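Hypothetical multiheme protein (Ignicoccus hospitalis KIN4/I, PDB 4QO5) is a membrane-associated octaheme cytochrome c that probably carries electrons along its chain of covalently bound hemes, though its physiological role is not established. Local coordinates at residues Y476-S479 with I480-G483. Residues are numbered along the deposited sequence; the frame is centred on the assembly and turned at random.
Sequences YSNS and IRYG. With HEC (heme c), chain H.
R481 reaches back along one flank of the helix to N478, where its NH2 gives a hydrogen bond to OD1 of 2.8 Å. The amide oxygen sits at the edge of the guanidinium, close to its plane, while the two flat groups are turned 63° against each other. A bend in the arginine chain (chi3 -74°) folds the guanidinium back over the preceding turn, so that S477 O lies under one face, off toward its rim, and NH2 passes 3.6 Å from S477 CB. All three nitrogens are engaged, since NE also donates to the L316 carbonyl and NH1 bonds T430 OG1 of helix 413-447. OD1 of N478 in turn accepts a second bond from the G318 backbone, and the pair thereby holds segment 316-318, whose L316 and F317 belong to a heme c site. Cutting R481 back to an alanine is likely to leave the L316 carbonyl and T430 OG1 without these partners and to remove one of the bonds that hold the N478 amide.

Regular alpha-helical i to i+4 bonding runs through both segments, in the C-terminal part of helix 464-485, which packs against helices 413-447 and 498-520. I480 faces these two neighbours; its CG1, anti to the carbonyl carbon (chi1 -69°), lies 3.3 Å from Y476 O, and its side chain meets T430, W498 and L501. S479 OG and S477 OG instead turn back to the carbonyls of F475 and S472.

Y482 marks the heme-facing flank. Its CD1 rests 3.2 Å from N478 O, the same oxygen that accepts the Y482 amide. The ring has pyrrole carbon C2A of a heme c over one face, toward the rim, with propionate carbon CAA near its outer end and OH 3.4 Å from the methyl carbon CMA; the hydroxyl is hydrogen-bonded to propionate oxygen O1D of another heme c.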
loop_
_atom_site.group_PDB
_atom_site.type_symbol
_atom_site.label_atom_id
_atom_site.label_comp_id
_atom_site.label_asym_id
_atom_site.label_seq_id
_atom_site.Cartn_x
_atom_site.Cartn_y
_atom_site.Cartn_z
ATOM N N TYR A 476 16.073 -5.496 3.122
ATOM C CA TYR A 476 16.135 -6.095 1.778
ATOM C C TYR A 476 16.245 -7.623 1.814
ATOM O O TYR A 476 15.472 -8.314 1.147
ATOM C CB TYR A 476 17.254 -5.451 0.948
ATOM C CG TYR A 476 17.143 -3.935 0.954
ATOM C CD1 TYR A 476 15.901 -3.314 0.870
ATOM C CD2 TYR A 476 18.270 -3.133 1.078
ATOM C CE1 TYR A 476 15.784 -1.935 0.897
ATOM C CE2 TYR A 476 18.156 -1.741 1.114
ATOM C CZ TYR A 476 16.919 -1.156 1.017
ATOM O OH TYR A 476 16.814 0.224 1.038
ATOM N N SER A 477 17.170 -8.146 2.615
ATOM C CA SER A 477 17.316 -9.604 2.705
ATOM C C SER A 477 16.035 -10.175 3.282
ATOM O O SER A 477 15.533 -11.182 2.799
ATOM C CB SER A 477 18.520 -10.015 3.552
ATOM O OG SER A 477 19.736 -9.610 2.949
ATOM N N ASN A 478 15.495 -9.516 4.308
ATOM C CA ASN A 478 14.227 -9.957 4.879
ATOM C C ASN A 478 13.106 -10.003 3.846
ATOM O O ASN A 478 12.361 -10.973 3.770
ATOM C CB ASN A 478 13.803 -9.047 6.029
ATOM C CG ASN A 478 14.568 -9.333 7.312
ATOM O OD1 ASN A 478 15.377 -10.268 7.386
ATOM N ND2 ASN A 478 14.319 -8.521 8.330
ATOM N N SER A 479 12.970 -8.936 3.070
ATOM C CA SER A 479 11.901 -8.878 2.082
ATOM C C SER A 479 12.049 -9.980 1.040
ATOM O O SER A 479 11.062 -10.595 0.624
ATOM C CB SER A 479 11.855 -7.510 1.405
ATOM O OG SER A 479 11.360 -6.530 2.304
ATOM N N ILE A 480 13.283 -10.236 0.628
ATOM C CA ILE A 480 13.528 -11.276 -0.376
ATOM C C ILE A 480 13.117 -12.649 0.143
ATOM O O ILE A 480 12.472 -13.435 -0.560
ATOM C CB ILE A 480 15.011 -11.295 -0.802
ATOM C CG1 ILE A 480 15.330 -10.035 -1.607
ATOM C CG2 ILE A 480 15.328 -12.549 -1.652
ATOM C CD1 ILE A 480 16.818 -9.740 -1.714
ATOM N N ARG A 481 13.486 -12.931 1.391
ATOM C CA ARG A 481 13.142 -14.196 2.016
ATOM C C ARG A 481 11.632 -14.298 2.238
ATOM O O ARG A 481 11.035 -15.322 1.937
ATOM C CB ARG A 481 13.907 -14.360 3.331
ATOM C CG ARG A 481 15.414 -14.515 3.117
ATOM C CD ARG A 481 16.136 -14.806 4.434
ATOM N NE ARG A 481 16.235 -13.638 5.307
ATOM C CZ ARG A 481 17.364 -12.970 5.533
ATOM N NH1 ARG A 481 18.485 -13.333 4.932
ATOM N NH2 ARG A 481 17.373 -11.929 6.354
ATOM N N TYR A 482 11.016 -13.222 2.730
ATOM C CA TYR A 482 9.567 -13.214 2.929
ATOM C C TYR A 482 8.814 -13.453 1.616
ATOM O O TYR A 482 7.822 -14.202 1.574
ATOM C CB TYR A 482 9.117 -11.848 3.468
ATOM C CG TYR A 482 9.123 -11.693 4.974
ATOM C CD1 TYR A 482 10.186 -12.135 5.752
ATOM C CD2 TYR A 482 8.063 -11.070 5.612
ATOM C CE1 TYR A 482 10.178 -11.955 7.146
ATOM C CE2 TYR A 482 8.050 -10.888 6.992
ATOM C CZ TYR A 482 9.098 -11.335 7.749
ATOM O OH TYR A 482 9.057 -11.139 9.121
ATOM N N GLY A 483 9.245 -12.750 0.572
ATOM C CA GLY A 483 8.589 -12.793 -0.729
ATOM C C GLY A 483 8.704 -14.171 -1.354
ATOM O O GLY A 483 7.785 -14.650 -2.015
HETATM FE FE HEC H . 3.739 -16.492 6.448
HETATM C CHA HEC H . 7.082 -17.041 7.080
HETATM C CHB HEC H . 3.649 -14.017 8.807
HETATM C CHC HEC H . 0.732 -15.509 5.260
HETATM C CHD HEC H . 3.485 -19.417 4.832
HETATM N NA HEC H . 5.092 -15.708 7.702
HETATM C C1A HEC H . 6.447 -16.007 7.751
HETATM C C2A HEC H . 7.089 -15.053 8.621
HETATM C C3A HEC H . 6.155 -14.201 9.081
HETATM C C4A HEC H . 4.874 -14.601 8.531
HETATM C CMA HEC H . 6.347 -13.008 10.050
HETATM C CAA HEC H . 8.607 -15.039 8.907
HETATM C CBA HEC H . 8.858 -15.562 10.327
HETATM C CGA HEC H . 10.351 -15.744 10.419
HETATM O O1A HEC H . 11.066 -14.746 10.689
HETATM O O2A HEC H . 10.823 -16.886 10.173
HETATM N NB HEC H . 2.433 -15.091 6.998
HETATM C C1B HEC H . 2.640 -14.081 7.911
HETATM C C2B HEC H . 1.697 -13.046 7.669
HETATM C C3B HEC H . 0.951 -13.480 6.644
HETATM C C4B HEC H . 1.369 -14.773 6.232
HETATM C CMB HEC H . 1.675 -11.746 8.527
HETATM C CAB HEC H . -0.178 -12.907 5.809
HETATM C CBB HEC H . -0.059 -11.395 5.592
HETATM N NC HEC H . 2.330 -17.308 5.400
HETATM C C1C HEC H . 1.180 -16.743 4.883
HETATM C C2C HEC H . 0.443 -17.743 4.137
HETATM C C3C HEC H . 1.387 -18.650 3.816
HETATM C C4C HEC H . 2.476 -18.497 4.724
HETATM C CMC HEC H . -0.708 -17.272 3.224
HETATM C CAC HEC H . 1.388 -19.938 2.962
HETATM C CBC HEC H . 0.450 -19.993 1.747
HETATM N ND HEC H . 5.075 -17.997 6.033
HETATM C C1D HEC H . 4.738 -19.119 5.293
HETATM C C2D HEC H . 5.897 -19.939 5.118
HETATM C C3D HEC H . 7.025 -19.186 5.792
HETATM C C4D HEC H . 6.422 -17.992 6.352
HETATM C CMD HEC H . 5.972 -21.277 4.349
HETATM C CAD HEC H . 8.486 -19.622 5.953
HETATM C CBD HEC H . 8.457 -20.501 7.222
HETATM C CGD HEC H . 9.802 -20.465 7.896
HETATM O O1D HEC H . 10.535 -19.469 7.698
HETATM O O2D HEC H . 10.154 -21.429 8.631
#